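Local coordinates for predicted acyltransferase with acyl-CoA N-acyltransferase domain (Escherichia coli, PDB 4RS2), which binds coenzyme A through a GNAT-family fold, probably acts as an acyltransferase, and when overexpressed suppresses small-RNA-mediated silencing of several RNA targets, at residues 34-39 against 66-71; 93-98 against 103-108; 111-116 against 122-127. All blocks are in the same frame, centred on the assembly; numbering follows the deposited sequence.

Contact 1: 34-39 against 66-71; sequences LRRSFE and EGQVIG. With COA (coenzyme A), chain C.
Arg36 starts with CG lodged between the backbone N and the carbonyl carbon (chi1 69°), then runs extended to NE, which carries its guanidinium from the end of helix 27-37 across to the start of strand 69-80. There NH2 faces the carbonyl of Val69, whose O lies near the guanidinium plane but 3.6 Å from NH2. A water spans that gap: it accepts from Arg36 NH2 at 3.0 Å, in the plane of the group, and donates to Val69 O at 2.8 Å. The Gln68 side chain passes obliquely near Arg36. Arg36 is modelled in two conformers, and the bridge is not certain to hold for the one not described. The main ionic partner of NH2 is Asp96.

Phe38, just past the helix, keeps CG beside its own backbone N (chi1 -67°), and coenzyme A crosses one face of the ring, C6P lying 3.4 Å from Phe38 CE1. Close by, Ser37 O is 3.3 Å from C7P of the cofactor. The chemistry thus divides: a water-mediated link from a charged side chain joins helix to strand at the partly exposed edge of the contact, while the aromatic face supports the apolar part of the pantetheine arm.

Contact 2: 93-98 against 103-108; sequences LAVDEK and GLARQL. With COA (coenzyme A), chain C.
Val95 fits its side chain between helix and cofactor by sending its two methyls different ways. With CG1 anti to the backbone N (chi1 171°), that branch turns to the pyrophosphate side, Val95 CG1 lying 3.8 Å from O4A of coenzyme A. Val95 CG2 instead enters the helix surface, 4.0 Å from Ala105 CB and 4.1 Å from Leu104 CB; the Val95 and Leu104 side chains cross at about a right angle. Two residues earlier, Leu93 brings CD2 to 4.2 Å from Ala105 CB and its CD1 toward Leu108.

Arg106 points the other way. Its chain bends at chi3 (-79°) and presents a guanidinium edge to the 3'-phosphate, with Arg106 NE to O7A and Arg106 NH2 to O8A each 2.9 Å; NH2 also bonds to Arg135 O.

Backbone amides add further bonds: Gly103 N donates to O1A at 2.7 Å, Arg106 N makes a nearly straight bond to O2A, and Val95 N one to the pantetheine carbonyl O9P. Arg100, Gly103 and Ala105 fit the Q/R-x-x-G-x-G/A signature of GNAT enzymes, within which Gly101 N also binds the cofactor. An apolar strand-helix joint holds the amides at the helix start around the pyrophosphate, where the helix end would help offset its negative charge.

Contact 3: 111-116 against 122-127; sequences EGLDSL and AAVVTL
Between Leu113, Leu116 and Val124, the residues that touch, there is no flat side chain; the flat group to examine is the peptide carbonyl of Glu111, one turn before Ser115 in the helix. Two donors from Ser115 use its oxygen from opposite faces of the carbonyl plane. Ser115 N makes the regular helical bond to Glu111 O at 2.9 Å, and Ser115 OG donates to the same oxygen at 3.1 Å, tilted 33° from that plane. The serine hydroxyl is thereby folded back onto its own helix.

Across the interface the contact is purely apolar and centres on one methyl. Val124 places CG2 beside its backbone N, with CG1 anti to it (chi1 -178°), and CG2 meets both leucines: Leu113 CD1 at 4.0 Å and Leu116 CD1 at 4.0 Å. The two arrive differently, Leu113 slanting past the valine and Leu116 lying about perpendicular to it. Leu113 has a chi1 of -89°, well off the usual -60°, and in this pose CG as well as CD1 borders the methyl.

Val124 also touches Val88 and Met90 on the adjacent strand, and Leu113 reaches His160 on the other neighbour. The arrangement is that of a beta-alpha-beta unit, in which strand 87-95, helix 104-118 and strand 123-127 follow in order, the strands parallel and side by side: part of the GNAT core.

Contacts 2 and 3 are buried and apolar across their segments, packing successive parts of helix 104-118 on the neighbouring parallel strands 87-95 and 123-127. Contact 1 is partly exposed, polar and hydrated, and joins helix 27-37 to strand 69-80. Contacts 1 and 2 meet directly: Arg36 NH2 forms a salt bridge with Asp96 OD2 at 2.7 Å, and Ile70 CD1 packs on Leu104 CD1. Both touch coenzyme A, contact 1 at the cofactor's pantetheine arm, contact 2 at the cofactor's phosphates as well. Contact 3 lies deeper, with Leu113 about 13 Å from the cofactor, and has no touch with contact 1.

Contact 1: 34-39 against 66-71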
loop_
_atom_site.group_PDB
_atom_site.type_symbol
_atom_site.label_atom_id
_atom_site.label_comp_id
_atom_site.label_asym_id
_atom_site.label_seq_id
_atom_site.Cartn_x
_atom_site.Cartn_y
_atom_site.Cartn_z
ATOM N N LEU A 34 -9.057 -3.908 8.862
ATOM C CA LEU A 34 -8.796 -4.815 7.745
ATOM C C LEU A 34 -9.796 -5.957 7.711
ATOM O O LEU A 34 -10.242 -6.360 6.630
ATOM C CB LEU A 34 -7.340 -5.339 7.796
ATOM C CG LEU A 34 -6.294 -4.209 7.606
ATOM C CD1 LEU A 34 -4.896 -4.746 7.782
ATOM C CD2 LEU A 34 -6.447 -3.520 6.276
ATOM N N ARG A 35 -10.189 -6.460 8.867
ATOM C CA ARG A 35 -11.167 -7.548 8.887
ATOM C C ARG A 35 -12.542 -7.139 8.428
ATOM O O ARG A 35 -13.272 -7.944 7.815
ATOM C CB ARG A 35 -11.259 -8.146 10.280
ATOM C CG ARG A 35 -10.030 -8.926 10.665
ATOM C CD ARG A 35 -10.126 -9.600 12.022
ATOM N NE ARG A 35 -8.919 -10.383 12.266
ATOM C CZ ARG A 35 -8.776 -11.678 11.979
ATOM N NH1 ARG A 35 -9.790 -12.390 11.501
ATOM N NH2 ARG A 35 -7.607 -12.271 12.193
ATOM N N ARG A 36 -12.899 -5.896 8.718
ATOM C CA ARG A 36 -14.215 -5.400 8.350
ATOM C C ARG A 36 -14.286 -4.857 6.929
ATOM O O ARG A 36 -15.363 -4.835 6.355
ATOM C CB ARG A 36 -14.753 -4.390 9.377
ATOM C CG ARG A 36 -14.071 -3.044 9.482
ATOM C CD ARG A 36 -14.840 -2.144 10.461
ATOM N NE ARG A 36 -14.186 -0.850 10.647
ATOM C CZ ARG A 36 -13.248 -0.583 11.563
ATOM N NH1 ARG A 36 -12.839 -1.509 12.419
ATOM N NH2 ARG A 36 -12.726 0.624 11.633
ATOM N N SER A 37 -13.133 -4.498 6.360
ATOM C CA SER A 37 -13.052 -3.846 5.041
ATOM C C SER A 37 -12.884 -4.757 3.843
ATOM O O SER A 37 -13.243 -4.368 2.729
ATOM C CB SER A 37 -11.908 -2.852 5.023
ATOM O OG SER A 37 -12.168 -1.801 5.926
ATOM N N PHE A 38 -12.353 -5.957 4.062
ATOM C CA PHE A 38 -12.136 -6.901 3.012
ATOM C C PHE A 38 -13.095 -8.054 3.104
ATOM O O PHE A 38 -13.726 -8.262 4.138
ATOM C CB PHE A 38 -10.673 -7.358 2.986
ATOM C CG PHE A 38 -9.741 -6.250 2.592
ATOM C CD1 PHE A 38 -9.507 -5.987 1.272
ATOM C CD2 PHE A 38 -9.153 -5.443 3.544
ATOM C CE1 PHE A 38 -8.676 -4.954 0.877
ATOM C CE2 PHE A 38 -8.334 -4.388 3.161
ATOM C CZ PHE A 38 -8.101 -4.145 1.830
ATOM N N GLU A 39 -13.192 -8.793 2.004
ATOM C CA GLU A 39 -14.107 -9.933 1.881
ATOM C C GLU A 39 -13.640 -11.165 2.699
ATOM O O GLU A 39 -14.418 -12.078 2.955
ATOM C CB GLU A 39 -14.278 -10.294 0.393
ATOM C CG GLU A 39 -15.147 -9.306 -0.415
ATOM C CD GLU A 39 -15.053 -9.479 -1.946
ATOM O OE1 GLU A 39 -13.939 -9.691 -2.488
ATOM O OE2 GLU A 39 -16.088 -9.348 -2.633
ATOM N N GLU A 66 -10.992 10.862 17.729
ATOM C CA GLU A 66 -10.740 10.077 18.955
ATOM C C GLU A 66 -9.510 9.150 18.871
ATOM O O GLU A 66 -9.220 8.417 19.822
ATOM C CB GLU A 66 -11.982 9.256 19.351
ATOM C CG GLU A 66 -13.158 10.084 19.858
ATOM C CD GLU A 66 -14.251 9.239 20.516
ATOM O OE1 GLU A 66 -14.046 8.017 20.719
ATOM O OE2 GLU A 66 -15.321 9.798 20.840
ATOM N N GLY A 67 -8.790 9.167 17.747
ATOM C CA GLY A 67 -7.600 8.320 17.580
ATOM C C GLY A 67 -7.893 6.925 17.038
ATOM O O GLY A 67 -6.991 6.077 16.976
ATOM N N GLN A 68 -9.147 6.676 16.660
ATOM C CA GLN A 68 -9.541 5.395 16.087
ATOM C C GLN A 68 -9.005 5.307 14.671
ATOM O O GLN A 68 -9.095 6.280 13.911
ATOM C CB GLN A 68 -11.058 5.240 16.013
ATOM C CG GLN A 68 -11.509 3.892 15.446
ATOM C CD GLN A 68 -13.006 3.815 15.164
ATOM O OE1 GLN A 68 -13.679 4.837 14.987
ATOM N NE2 GLN A 68 -13.528 2.591 15.087
ATOM N N VAL A 69 -8.473 4.136 14.317
ATOM C CA VAL A 69 -7.958 3.905 12.956
ATOM C C VAL A 69 -9.107 3.760 11.982
ATOM O O VAL A 69 -9.904 2.840 12.107
ATOM C CB VAL A 69 -7.076 2.648 12.906
ATOM C CG1 VAL A 69 -6.573 2.389 11.512
ATOM C CG2 VAL A 69 -5.916 2.791 13.906
ATOM N N ILE A 70 -9.155 4.647 10.987
ATOM C CA ILE A 70 -10.203 4.680 9.982
ATOM C C ILE A 70 -9.631 4.511 8.572
ATOM O O ILE A 70 -10.366 4.464 7.582
ATOM C CB ILE A 70 -10.970 6.034 10.038
ATOM C CG1 ILE A 70 -10.057 7.255 9.717
ATOM C CG2 ILE A 70 -11.554 6.257 11.426
ATOM C CD1 ILE A 70 -10.748 8.579 9.437
ATOM N N GLY A 71 -8.312 4.398 8.475
ATOM C CA GLY A 71 -7.678 4.147 7.196
ATOM C C GLY A 71 -6.288 3.608 7.365
ATOM O O GLY A 71 -5.641 3.865 8.383
HETATM N N1A COA C . -12.614 1.830 -8.278
HETATM C C2A COA C . -12.107 2.902 -8.934
HETATM N N3A COA C . -11.878 4.082 -8.331
HETATM C C4A COA C . -12.129 4.216 -6.999
HETATM C C5A COA C . -12.672 3.107 -6.231
HETATM C C6A COA C . -12.902 1.857 -6.956
HETATM N N6A COA C . -13.389 0.797 -6.272
HETATM N N7A COA C . -12.833 3.531 -4.969
HETATM C C8A COA C . -12.420 4.816 -4.932
HETATM N N9A COA C . -12.042 5.226 -6.134
HETATM C C1B COA C . -11.501 6.543 -6.478
HETATM C C2B COA C . -12.320 7.731 -6.012
HETATM O O2B COA C . -13.462 7.965 -6.849
HETATM C C3B COA C . -11.286 8.821 -6.059
HETATM O O3B COA C . -11.081 9.236 -7.415
HETATM P P3B COA C . -10.283 10.595 -7.794
HETATM O O7A COA C . -9.593 11.105 -6.545
HETATM O O8A COA C . -9.381 10.260 -8.916
HETATM O O9A COA C . -11.371 11.506 -8.249
HETATM C C4B COA C . -10.021 8.102 -5.594
HETATM O O4B COA C . -10.261 6.697 -5.771
HETATM C C5B COA C . -9.674 8.383 -4.146
HETATM O O5B COA C . -10.830 8.177 -3.327
HETATM P P1A COA C . -10.818 8.267 -1.722
HETATM O O1A COA C . -12.045 8.982 -1.242
HETATM O O2A COA C . -9.438 8.701 -1.323
HETATM O O3A COA C . -10.949 6.709 -1.302
HETATM P P2A COA C . -12.231 5.892 -0.792
HETATM O O4A COA C . -12.731 6.396 0.498
HETATM O O5A COA C . -13.276 5.777 -1.886
HETATM O O6A COA C . -11.517 4.475 -0.515
HETATM C CBP COA C . -10.883 2.188 -0.994
HETATM C CCP COA C . -11.201 3.557 -1.562
HETATM C CDP COA C . -10.597 1.201 -2.118
HETATM C CEP COA C . -9.641 2.358 -0.136
HETATM C CAP COA C . -12.096 1.744 -0.153
HETATM O OAP COA C . -13.284 1.648 -0.971
HETATM C C9P COA C . -11.898 0.448 0.593
HETATM O O9P COA C . -11.290 0.395 1.676
HETATM N N8P COA C . -12.481 -0.619 0.046
HETATM C C7P COA C . -12.460 -1.915 0.700
HETATM C C6P COA C . -11.169 -2.640 0.390
HETATM C C5P COA C . -11.140 -2.997 -1.076
HETATM O O5P COA C . -10.465 -2.359 -1.862
HETATM N N4P COA C . -11.876 -4.039 -1.439
HETATM C C3P COA C . -11.851 -4.584 -2.783
HETATM C C2P COA C . -11.614 -6.093 -2.735
HETATM S S1P COA C . -10.491 -6.611 -4.060
HETATM O O HOH W 1 -10.380 0.365 13.415
#

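Contact 2: 93-98 against 103-108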
loop_
_atom_site.group_PDB
_atom_site.type_symbol
_atom_site.label_atom_id
_atom_site.label_comp_id
_atom_site.label_asym_id
_atom_site.label_seq_id
_atom_site.Cartn_x
_atom_site.Cartn_y
_atom_site.Cartn_z
ATOM N N LEU A 93 -4.619 -1.465 1.264
ATOM C CA LEU A 93 -5.092 -0.099 1.282
ATOM C C LEU A 93 -6.546 -0.160 1.650
ATOM O O LEU A 93 -7.343 -0.807 0.963
ATOM C CB LEU A 93 -4.934 0.563 -0.088
ATOM C CG LEU A 93 -5.558 1.954 -0.229
ATOM C CD1 LEU A 93 -4.869 2.911 0.714
ATOM C CD2 LEU A 93 -5.471 2.448 -1.678
ATOM N N ALA A 94 -6.918 0.508 2.731
ATOM C CA ALA A 94 -8.283 0.451 3.205
ATOM C C ALA A 94 -8.740 1.724 3.867
ATOM O O ALA A 94 -7.984 2.353 4.590
ATOM C CB ALA A 94 -8.448 -0.705 4.168
ATOM N N VAL A 95 -9.986 2.077 3.584
ATOM C CA VAL A 95 -10.635 3.174 4.288
ATOM C C VAL A 95 -11.969 2.660 4.830
ATOM O O VAL A 95 -12.727 1.973 4.120
ATOM C CB VAL A 95 -10.825 4.382 3.362
ATOM C CG1 VAL A 95 -11.699 5.435 4.019
ATOM C CG2 VAL A 95 -9.477 4.942 2.936
ATOM N N ASP A 96 -12.226 2.971 6.110
ATOM C CA ASP A 96 -13.469 2.557 6.765
ATOM C C ASP A 96 -14.666 3.050 5.953
ATOM O O ASP A 96 -14.678 4.168 5.512
ATOM C CB ASP A 96 -13.518 3.110 8.177
ATOM C CG ASP A 96 -14.674 2.548 8.990
ATOM O OD1 ASP A 96 -15.852 2.664 8.574
ATOM O OD2 ASP A 96 -14.440 2.049 10.117
ATOM N N GLU A 97 -15.646 2.180 5.772
ATOM C CA GLU A 97 -16.826 2.506 4.969
ATOM C C GLU A 97 -17.451 3.852 5.403
ATOM O O GLU A 97 -17.963 4.592 4.558
ATOM C CB GLU A 97 -17.831 1.333 5.016
ATOM C CG GLU A 97 -18.920 1.416 3.959
ATOM C CD GLU A 97 -19.654 0.098 3.727
ATOM O OE1 GLU A 97 -19.169 -0.985 4.160
ATOM O OE2 GLU A 97 -20.739 0.142 3.096
ATOM N N LYS A 98 -17.384 4.197 6.692
ATOM C CA LYS A 98 -17.924 5.499 7.188
ATOM C C LYS A 98 -17.220 6.752 6.662
ATOM O O LYS A 98 -17.757 7.888 6.778
ATOM C CB LYS A 98 -17.839 5.578 8.706
ATOM C CG LYS A 98 -18.551 4.456 9.456
ATOM C CD LYS A 98 -18.499 4.664 10.965
ATOM C CE LYS A 98 -19.025 3.463 11.753
ATOM N NZ LYS A 98 -20.372 2.885 11.443
ATOM N N GLY A 103 -11.497 11.291 0.022
ATOM C CA GLY A 103 -10.142 11.508 -0.447
ATOM C C GLY A 103 -9.041 10.928 0.444
ATOM O O GLY A 103 -7.869 11.196 0.228
ATOM N N LEU A 104 -9.400 10.137 1.458
ATOM C CA LEU A 104 -8.434 9.584 2.383
ATOM C C LEU A 104 -7.507 8.539 1.749
ATOM O O LEU A 104 -6.342 8.458 2.111
ATOM C CB LEU A 104 -9.128 8.971 3.609
ATOM C CG LEU A 104 -9.660 9.896 4.670
ATOM C CD1 LEU A 104 -10.414 9.051 5.688
ATOM C CD2 LEU A 104 -8.493 10.630 5.332
ATOM N N ALA A 105 -7.997 7.721 0.813
ATOM C CA ALA A 105 -7.108 6.756 0.155
ATOM C C ALA A 105 -6.091 7.502 -0.694
ATOM O O ALA A 105 -4.903 7.205 -0.639
ATOM C CB ALA A 105 -7.871 5.770 -0.681
ATOM N N ARG A 106 -6.561 8.477 -1.464
ATOM C CA ARG A 106 -5.660 9.317 -2.227
ATOM C C ARG A 106 -4.564 9.908 -1.356
ATOM O O ARG A 106 -3.384 9.866 -1.707
ATOM C CB ARG A 106 -6.422 10.438 -2.922
ATOM C CG ARG A 106 -5.539 11.392 -3.711
ATOM C CD ARG A 106 -6.401 12.330 -4.547
ATOM N NE ARG A 106 -6.911 11.725 -5.768
ATOM C CZ ARG A 106 -6.190 11.572 -6.870
ATOM N NH1 ARG A 106 -4.926 11.973 -6.908
ATOM N NH2 ARG A 106 -6.712 11.021 -7.944
ATOM N N GLN A 107 -4.959 10.477 -0.221
ATOM C CA GLN A 107 -3.990 11.060 0.718
ATOM C C GLN A 107 -3.020 10.040 1.304
ATOM O O GLN A 107 -1.842 10.331 1.444
ATOM C CB GLN A 107 -4.720 11.787 1.835
ATOM C CG GLN A 107 -5.448 13.017 1.331
ATOM C CD GLN A 107 -6.463 13.599 2.307
ATOM O OE1 GLN A 107 -6.993 12.911 3.191
ATOM N NE2 GLN A 107 -6.777 14.870 2.114
ATOM N N LEU A 108 -3.521 8.875 1.693
ATOM C CA LEU A 108 -2.650 7.852 2.254
ATOM C C LEU A 108 -1.606 7.388 1.240
ATOM O O LEU A 108 -0.414 7.230 1.559
ATOM C CB LEU A 108 -3.497 6.658 2.693
ATOM C CG LEU A 108 -4.282 6.822 3.987
ATOM C CD1 LEU A 108 -5.356 5.775 4.117
ATOM C CD2 LEU A 108 -3.321 6.717 5.145
HETATM N N1A COA C . -12.614 1.830 -8.278
HETATM C C2A COA C . -12.107 2.902 -8.934
HETATM N N3A COA C . -11.878 4.082 -8.331
HETATM C C4A COA C . -12.129 4.216 -6.999
HETATM C C5A COA C . -12.672 3.107 -6.231
HETATM C C6A COA C . -12.902 1.857 -6.956
HETATM N N6A COA C . -13.389 0.797 -6.272
HETATM N N7A COA C . -12.833 3.531 -4.969
HETATM C C8A COA C . -12.420 4.816 -4.932
HETATM N N9A COA C . -12.042 5.226 -6.134
HETATM C C1B COA C . -11.501 6.543 -6.478
HETATM C C2B COA C . -12.320 7.731 -6.012
HETATM O O2B COA C . -13.462 7.965 -6.849
HETATM C C3B COA C . -11.286 8.821 -6.059
HETATM O O3B COA C . -11.081 9.236 -7.415
HETATM P P3B COA C . -10.283 10.595 -7.794
HETATM O O7A COA C . -9.593 11.105 -6.545
HETATM O O8A COA C . -9.381 10.260 -8.916
HETATM O O9A COA C . -11.371 11.506 -8.249
HETATM C C4B COA C . -10.021 8.102 -5.594
HETATM O O4B COA C . -10.261 6.697 -5.771
HETATM C C5B COA C . -9.674 8.383 -4.146
HETATM O O5B COA C . -10.830 8.177 -3.327
HETATM P P1A COA C . -10.818 8.267 -1.722
HETATM O O1A COA C . -12.045 8.982 -1.242
HETATM O O2A COA C . -9.438 8.701 -1.323
HETATM O O3A COA C . -10.949 6.709 -1.302
HETATM P P2A COA C . -12.231 5.892 -0.792
HETATM O O4A COA C . -12.731 6.396 0.498
HETATM O O5A COA C . -13.276 5.777 -1.886
HETATM O O6A COA C . -11.517 4.475 -0.515
HETATM C CBP COA C . -10.883 2.188 -0.994
HETATM C CCP COA C . -11.201 3.557 -1.562
HETATM C CDP COA C . -10.597 1.201 -2.118
HETATM C CEP COA C . -9.641 2.358 -0.136
HETATM C CAP COA C . -12.096 1.744 -0.153
HETATM O OAP COA C . -13.284 1.648 -0.971
HETATM C C9P COA C . -11.898 0.448 0.593
HETATM O O9P COA C . -11.290 0.395 1.676
HETATM N N8P COA C . -12.481 -0.619 0.046
HETATM C C7P COA C . -12.460 -1.915 0.700
HETATM C C6P COA C . -11.169 -2.640 0.390
HETATM C C5P COA C . -11.140 -2.997 -1.076
HETATM O O5P COA C . -10.465 -2.359 -1.862
HETATM N N4P COA C . -11.876 -4.039 -1.439
HETATM C C3P COA C . -11.851 -4.584 -2.783
HETATM C C2P COA C . -11.614 -6.093 -2.735
HETATM S S1P COA C . -10.491 -6.611 -4.060
#

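Contact 3: 111-116 against 122-127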
loop_
_atom_site.group_PDB
_atom_site.type_symbol
_atom_site.label_atom_id
_atom_site.label_comp_id
_atom_site.label_asym_id
_atom_site.label_seq_id
_atom_site.Cartn_x
_atom_site.Cartn_y
_atom_site.Cartn_z
ATOM N N GLU A 111 0.945 10.394 0.622
ATOM C CA GLU A 111 1.866 10.578 1.744
ATOM C C GLU A 111 2.801 9.388 1.857
ATOM O O GLU A 111 3.970 9.548 2.186
ATOM C CB GLU A 111 1.141 10.829 3.080
ATOM C CG GLU A 111 2.118 10.953 4.251
ATOM C CD GLU A 111 1.542 11.600 5.511
ATOM O OE1 GLU A 111 0.485 12.284 5.451
ATOM O OE2 GLU A 111 2.181 11.437 6.578
ATOM N N GLY A 112 2.290 8.189 1.604
ATOM C CA GLY A 112 3.137 6.991 1.642
ATOM C C GLY A 112 4.295 7.119 0.661
ATOM O O GLY A 112 5.470 6.930 0.986
ATOM N N LEU A 113 3.939 7.415 -0.581
ATOM C CA LEU A 113 4.913 7.573 -1.637
ATOM C C LEU A 113 5.878 8.720 -1.350
ATOM O O LEU A 113 7.077 8.608 -1.635
ATOM C CB LEU A 113 4.228 7.723 -3.000
ATOM C CG LEU A 113 3.961 6.374 -3.732
ATOM C CD1 LEU A 113 3.194 5.345 -2.890
ATOM C CD2 LEU A 113 3.306 6.564 -5.102
ATOM N N ASP A 114 5.366 9.820 -0.804
ATOM C CA ASP A 114 6.221 10.971 -0.474
ATOM C C ASP A 114 7.236 10.605 0.618
ATOM O O ASP A 114 8.403 10.968 0.520
ATOM C CB ASP A 114 5.360 12.132 -0.016
ATOM C CG ASP A 114 6.132 13.411 0.098
ATOM O OD1 ASP A 114 6.643 13.877 -0.940
ATOM O OD2 ASP A 114 6.197 13.942 1.215
ATOM N N SER A 115 6.775 9.882 1.633
ATOM C CA SER A 115 7.633 9.428 2.724
ATOM C C SER A 115 8.708 8.470 2.187
ATOM O O SER A 115 9.917 8.556 2.538
ATOM C CB SER A 115 6.787 8.749 3.797
ATOM O OG SER A 115 6.049 9.722 4.535
ATOM N N LEU A 116 8.288 7.562 1.339
ATOM C CA LEU A 116 9.228 6.583 0.790
ATOM C C LEU A 116 10.321 7.282 -0.029
ATOM O O LEU A 116 11.494 6.934 0.069
ATOM C CB LEU A 116 8.491 5.518 0.005
ATOM C CG LEU A 116 7.640 4.606 0.864
ATOM C CD1 LEU A 116 6.620 3.945 -0.008
ATOM C CD2 LEU A 116 8.459 3.566 1.622
ATOM N N ALA A 122 13.054 3.906 -4.358
ATOM C CA ALA A 122 13.037 4.252 -5.774
ATOM C C ALA A 122 11.768 3.970 -6.542
ATOM O O ALA A 122 11.564 4.581 -7.589
ATOM C CB ALA A 122 14.194 3.573 -6.469
ATOM N N ALA A 123 10.965 3.010 -6.085
ATOM C CA ALA A 123 9.760 2.628 -6.790
ATOM C C ALA A 123 8.807 1.851 -5.883
ATOM O O ALA A 123 9.236 1.200 -4.936
ATOM C CB ALA A 123 10.087 1.802 -8.018
ATOM N N VAL A 124 7.543 1.881 -6.268
ATOM C CA VAL A 124 6.478 1.219 -5.563
ATOM C C VAL A 124 5.658 0.414 -6.543
ATOM O O VAL A 124 5.254 0.939 -7.577
ATOM C CB VAL A 124 5.550 2.225 -4.863
ATOM C CG1 VAL A 124 4.478 1.445 -4.098
ATOM C CG2 VAL A 124 6.357 3.090 -3.909
ATOM N N VAL A 125 5.459 -0.858 -6.253
ATOM C CA VAL A 125 4.548 -1.670 -7.079
ATOM C C VAL A 125 3.285 -1.939 -6.285
ATOM O O VAL A 125 3.282 -1.820 -5.040
ATOM C CB VAL A 125 5.175 -3.009 -7.559
ATOM C CG1 VAL A 125 6.436 -2.738 -8.335
ATOM C CG2 VAL A 125 5.477 -3.955 -6.397
ATOM N N THR A 126 2.230 -2.302 -6.992
ATOM C CA THR A 126 1.000 -2.703 -6.337
ATOM C C THR A 126 0.192 -3.571 -7.294
ATOM O O THR A 126 0.449 -3.611 -8.505
ATOM C CB THR A 126 0.170 -1.493 -5.845
ATOM O OG1 THR A 126 -0.775 -1.913 -4.856
ATOM C CG2 THR A 126 -0.583 -0.800 -7.025
ATOM N N LEU A 127 -0.743 -4.312 -6.724
ATOM C CA LEU A 127 -1.607 -5.212 -7.474
ATOM C C LEU A 127 -3.043 -4.856 -7.173
ATOM O O LEU A 127 -3.487 -4.943 -6.023
ATOM C CB LEU A 127 -1.312 -6.649 -7.070
ATOM C CG LEU A 127 -2.030 -7.727 -7.869
ATOM C CD1 LEU A 127 -1.500 -7.782 -9.303
ATOM C CD2 LEU A 127 -1.776 -9.066 -7.206
#